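Local coordinates for secondary thiamine-phosphate synthase enzyme (Thermus thermophilus, PDB 2CU5), which is of unknown function but may act as a thiamine-phosphate synthase, at residues L36-H40 and T41-L45. Residues are numbered along the deposited sequence; the frame is centred on the assembly and turned at random.
Sequences LFVPH and TTCGL
V38 O is gripped by two donors: H40 N, through a weak bond of 2.9 Å that closes the inverse gamma turn centred on P39, and the side-chain amide NE2 of Q109 of a second subunit. That tight turn helps swing the chain round, and L36-H40 and T41-L45 run back past each other, their overall courses 152° apart. No hydrogen bond joins them; the filling is apolar. V38 and L45 meet tip to tip, V38 CG1 lying 3.7 Å from L45 CG while CG2 touches the same carbon from a little farther off. L45 CG stands beside its own backbone N (chi1 -71°), and with the chain then extended, CD1 is carried on to F37 N at 3.8 Å and to L36 CB at 4.0 Å. One leucine therefore packs against both the V38 methyls and the end of the preceding strand. With only a methyl at this position, as in an alanine, V38 CG1 and L36 CB would probably lose their shared partner and a gap would open between the two arms. Nearer the bend, C43 SG does the work: with chi1 at 68° it is tucked in over its own backbone and comes to lie 3.5 Å from H40 CB. C43 SG meets the H40 imidazole obliquely, 4.7 Å from the ring centroid, while P39 CG lies over one face toward the rim. H40 NE2 is hydrogen-bonded to E123 N, which helps fix the ring's rotation. This buried bend links strand 32-37 of the five-stranded antiparallel sheet to strand 43-48, an outermost strand of the three-stranded sheet within this chain; strand 120-128 packs on H40 and C43, helix 81-90 on T41 and T42, and strand 110-115 on L36 and C43.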
loop_
_atom_site.group_PDB
_atom_site.type_symbol
_atom_site.label_atom_id
_atom_site.label_comp_id
_atom_site.label_asym_id
_atom_site.label_seq_id
_atom_site.Cartn_x
_atom_site.Cartn_y
_atom_site.Cartn_z
ATOM N N LEU A 36 -10.756 0.824 6.327
ATOM C CA LEU A 36 -10.707 -0.610 6.606
ATOM C C LEU A 36 -9.309 -0.973 7.088
ATOM O O LEU A 36 -8.314 -0.475 6.553
ATOM C CB LEU A 36 -11.026 -1.423 5.352
ATOM C CG LEU A 36 -12.387 -1.236 4.681
ATOM C CD1 LEU A 36 -12.460 -2.167 3.489
ATOM C CD2 LEU A 36 -13.518 -1.539 5.669
ATOM N N PHE A 37 -9.235 -1.855 8.079
ATOM C CA PHE A 37 -7.949 -2.259 8.641
ATOM C C PHE A 37 -7.969 -3.694 9.165
ATOM O O PHE A 37 -8.960 -4.135 9.747
ATOM C CB PHE A 37 -7.596 -1.297 9.789
ATOM C CG PHE A 37 -6.270 -1.573 10.462
ATOM C CD1 PHE A 37 -5.067 -1.267 9.826
ATOM C CD2 PHE A 37 -6.230 -2.099 11.751
ATOM C CE1 PHE A 37 -3.845 -1.479 10.466
ATOM C CE2 PHE A 37 -5.015 -2.315 12.403
ATOM C CZ PHE A 37 -3.815 -2.003 11.760
ATOM N N VAL A 38 -6.890 -4.437 8.934
ATOM C CA VAL A 38 -6.795 -5.783 9.491
ATOM C C VAL A 38 -5.694 -5.693 10.548
ATOM O O VAL A 38 -4.558 -5.318 10.253
ATOM C CB VAL A 38 -6.425 -6.884 8.440
ATOM C CG1 VAL A 38 -7.645 -7.245 7.616
ATOM C CG2 VAL A 38 -5.288 -6.414 7.546
ATOM N N PRO A 39 -6.030 -5.996 11.808
ATOM C CA PRO A 39 -5.045 -5.938 12.889
ATOM C C PRO A 39 -4.235 -7.227 12.907
ATOM O O PRO A 39 -4.079 -7.857 13.949
ATOM C CB PRO A 39 -5.918 -5.787 14.123
ATOM C CG PRO A 39 -7.085 -6.684 13.775
ATOM C CD PRO A 39 -7.371 -6.316 12.333
ATOM N N HIS A 40 -3.721 -7.602 11.742
ATOM C CA HIS A 40 -2.960 -8.838 11.587
ATOM C C HIS A 40 -1.684 -8.603 10.786
ATOM O O HIS A 40 -1.556 -7.598 10.088
ATOM C CB HIS A 40 -3.831 -9.872 10.874
ATOM C CG HIS A 40 -5.145 -10.116 11.548
ATOM N ND1 HIS A 40 -5.245 -10.682 12.802
ATOM C CD2 HIS A 40 -6.413 -9.860 11.150
ATOM C CE1 HIS A 40 -6.518 -10.766 13.145
ATOM N NE2 HIS A 40 -7.248 -10.273 12.159
ATOM N N THR A 41 -0.749 -9.545 10.873
ATOM C CA THR A 41 0.519 -9.413 10.161
ATOM C C THR A 41 0.752 -10.492 9.105
ATOM O O THR A 41 1.784 -10.483 8.431
ATOM C CB THR A 41 1.707 -9.450 11.139
ATOM O OG1 THR A 41 1.718 -10.712 11.821
ATOM C CG2 THR A 41 1.591 -8.325 12.161
ATOM N N THR A 42 -0.194 -11.416 8.960
ATOM C CA THR A 42 -0.053 -12.487 7.979
ATOM C C THR A 42 -1.203 -12.596 6.978
ATOM O O THR A 42 -1.465 -13.659 6.417
ATOM C CB THR A 42 0.179 -13.854 8.673
ATOM O OG1 THR A 42 -0.837 -14.087 9.655
ATOM C CG2 THR A 42 1.545 -13.863 9.349
ATOM N N CYS A 43 -1.894 -11.478 6.774
ATOM C CA CYS A 43 -2.974 -11.385 5.797
ATOM C C CYS A 43 -3.009 -9.919 5.368
ATOM O O CYS A 43 -2.344 -9.078 5.978
ATOM C CB CYS A 43 -4.324 -11.821 6.388
ATOM S SG CYS A 43 -5.023 -10.746 7.661
ATOM N N GLY A 44 -3.750 -9.607 4.311
ATOM C CA GLY A 44 -3.808 -8.226 3.864
ATOM C C GLY A 44 -5.150 -7.826 3.282
ATOM O O GLY A 44 -6.087 -8.620 3.249
ATOM N N LEU A 45 -5.239 -6.576 2.841
ATOM C CA LEU A 45 -6.456 -6.049 2.231
ATOM C C LEU A 45 -6.075 -5.482 0.876
ATOM O O LEU A 45 -5.071 -4.785 0.750
ATOM C CB LEU A 45 -7.061 -4.933 3.085
ATOM C CG LEU A 45 -7.698 -5.342 4.411
ATOM C CD1 LEU A 45 -8.054 -4.094 5.208
ATOM C CD2 LEU A 45 -8.932 -6.202 4.139
#